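Local coordinates for protein SnoK (Streptomyces nogalater, PDB 5EPA) that is a non-heme iron, 2-oxoglutarate-dependent carbocyclase of nogalamycin biosynthesis, at residues Val30-Tyr33 with Arg34-Tyr38. Sequence-based numbering, arbitrary orientation.
Sequences VRFY and REQGY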
loop_
_atom_site.group_PDB
_atom_site.type_symbol
_atom_site.label_atom_id
_atom_site.label_comp_id
_atom_site.label_asym_id
_atom_site.label_seq_id
_atom_site.Cartn_x
_atom_site.Cartn_y
_atom_site.Cartn_z
ATOM N N VAL A 30 -18.161 1.382 0.062
ATOM C CA VAL A 30 -17.655 2.436 -0.799
ATOM C C VAL A 30 -17.769 3.823 -0.129
ATOM O O VAL A 30 -16.816 4.604 -0.143
ATOM C CB VAL A 30 -18.428 2.476 -2.123
ATOM C CG1 VAL A 30 -18.022 3.687 -2.948
ATOM C CG2 VAL A 30 -18.194 1.179 -2.886
ATOM N N ARG A 31 -18.909 4.104 0.491
ATOM C CA ARG A 31 -19.082 5.353 1.204
ATOM C C ARG A 31 -18.098 5.472 2.370
ATOM O O ARG A 31 -17.535 6.535 2.605
ATOM C CB ARG A 31 -20.535 5.516 1.656
ATOM C CG ARG A 31 -20.840 6.832 2.369
ATOM C CD ARG A 31 -22.315 6.994 2.719
ATOM N NE ARG A 31 -22.894 5.852 3.468
ATOM C CZ ARG A 31 -23.750 4.887 3.029
ATOM N NH1 ARG A 31 -24.222 4.819 1.767
ATOM N NH2 ARG A 31 -24.148 3.944 3.900
ATOM N N PHE A 32 -17.876 4.388 3.093
ATOM C CA PHE A 32 -16.938 4.405 4.211
ATOM C C PHE A 32 -15.570 4.786 3.716
ATOM O O PHE A 32 -14.891 5.630 4.293
ATOM C CB PHE A 32 -16.899 3.033 4.884
ATOM C CG PHE A 32 -16.086 2.977 6.158
ATOM C CD1 PHE A 32 -14.717 2.821 6.122
ATOM C CD2 PHE A 32 -16.697 3.062 7.384
ATOM C CE1 PHE A 32 -13.959 2.767 7.277
ATOM C CE2 PHE A 32 -15.940 3.014 8.567
ATOM C CZ PHE A 32 -14.572 2.831 8.510
ATOM N N TYR A 33 -15.140 4.151 2.614
ATOM C CA TYR A 33 -13.862 4.490 1.983
ATOM C C TYR A 33 -13.771 5.950 1.596
ATOM O O TYR A 33 -12.792 6.577 1.880
ATOM C CB TYR A 33 -13.596 3.630 0.741
ATOM C CG TYR A 33 -12.347 4.071 0.010
ATOM C CD1 TYR A 33 -11.079 3.773 0.518
ATOM C CD2 TYR A 33 -12.415 4.793 -1.176
ATOM C CE1 TYR A 33 -9.943 4.170 -0.160
ATOM C CE2 TYR A 33 -11.262 5.224 -1.810
ATOM C CZ TYR A 33 -10.046 4.890 -1.306
ATOM O OH TYR A 33 -8.889 5.325 -1.917
ATOM N N ARG A 34 -14.786 6.488 0.942
ATOM C CA ARG A 34 -14.721 7.881 0.436
ATOM C C ARG A 34 -14.667 8.860 1.567
ATOM O O ARG A 34 -13.962 9.845 1.481
ATOM C CB ARG A 34 -15.901 8.236 -0.464
ATOM C CG ARG A 34 -16.064 7.321 -1.684
ATOM C CD ARG A 34 -15.378 7.811 -2.936
ATOM N NE ARG A 34 -15.387 6.806 -4.006
ATOM C CZ ARG A 34 -16.339 6.628 -4.936
ATOM N NH1 ARG A 34 -17.444 7.330 -4.948
ATOM N NH2 ARG A 34 -16.172 5.708 -5.870
ATOM N N GLU A 35 -15.382 8.570 2.656
ATOM C CA GLU A 35 -15.418 9.489 3.804
ATOM C C GLU A 35 -14.214 9.344 4.733
ATOM O O GLU A 35 -13.688 10.331 5.242
ATOM C CB GLU A 35 -16.712 9.307 4.605
ATOM C CG GLU A 35 -17.945 9.747 3.818
ATOM C CD GLU A 35 -19.261 9.504 4.554
ATOM O OE1 GLU A 35 -19.199 8.938 5.693
ATOM O OE2 GLU A 35 -20.343 9.871 3.999
ATOM N N GLN A 36 -13.801 8.112 4.970
ATOM C CA GLN A 36 -12.768 7.818 5.987
ATOM C C GLN A 36 -11.367 7.723 5.411
ATOM O O GLN A 36 -10.403 7.933 6.149
ATOM C CB GLN A 36 -13.097 6.532 6.775
ATOM C CG GLN A 36 -14.499 6.474 7.368
ATOM C CD GLN A 36 -14.729 7.532 8.429
ATOM O OE1 GLN A 36 -13.871 7.781 9.253
ATOM N NE2 GLN A 36 -15.887 8.145 8.414
ATOM N N GLY A 37 -11.246 7.433 4.125
ATOM C CA GLY A 37 -9.932 7.341 3.473
ATOM C C GLY A 37 -9.264 5.952 3.502
ATOM O O GLY A 37 -8.157 5.775 3.033
ATOM N N TYR A 38 -9.939 4.998 4.121
ATOM C CA TYR A 38 -9.509 3.638 4.156
ATOM C C TYR A 38 -10.760 2.772 4.296
ATOM O O TYR A 38 -11.819 3.250 4.697
ATOM C CB TYR A 38 -8.555 3.399 5.337
ATOM C CG TYR A 38 -9.282 3.337 6.655
ATOM C CD1 TYR A 38 -9.650 4.521 7.340
ATOM C CD2 TYR A 38 -9.640 2.134 7.222
ATOM C CE1 TYR A 38 -10.342 4.482 8.559
ATOM C CE2 TYR A 38 -10.318 2.094 8.455
ATOM C CZ TYR A 38 -10.673 3.280 9.095
ATOM O OH TYR A 38 -11.353 3.232 10.277
#
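The rings of F32 and Y38 meet edge to face where helix 27-36 ends in a glycine of positive phi and gives way to strand 38-41, one of the two outermost strands of the seven-stranded sheet in the double-stranded beta-helix (jelly-roll) core of this PhyH-type enzyme. It is a compact example of how residues four and six positions on pack around an aromatic ring at a helix C-terminus. The ring planes stand 86° apart with centroids 5.4 Å from each other, and CE1 of F32 points at the face of Y38, off-centre toward its rim. In F32, CG lies anti to the backbone N (chi1 -173°), which sets it beside the carbonyl carbon and turns the ring back toward the C-terminal side, within reach of Q36 and Y38. One turn on, Q36 covers one face of the same ring: its CG sits 3.7 Å from the F32 centroid, almost on the ring normal, in a CH-pi contact.

The helix closes in regular i to i+4 steps, of which Q36 N to F32 O, at 2.8 Å, is the shortest. The last is G37 N to Y33 O, and G37 then leaves helical geometry with phi 89°, a conformation suited to glycine, so the chain can turn into the strand. Y38 also stacks on Y166 and touches H216 of the 2-oxoglutarate site, its own side chain about 11 Å from the bound 2-oxoglutarate.

On another side of the helix, V30 and R34 run alongside each other. The R34 chain bends at chi2, and its NE is hydrogen-bonded to the carbonyl O of L107 in helix 98-108, while V30 CG1 lies over the centre of one guanidinium face, 3.9 Å from R34 CZ.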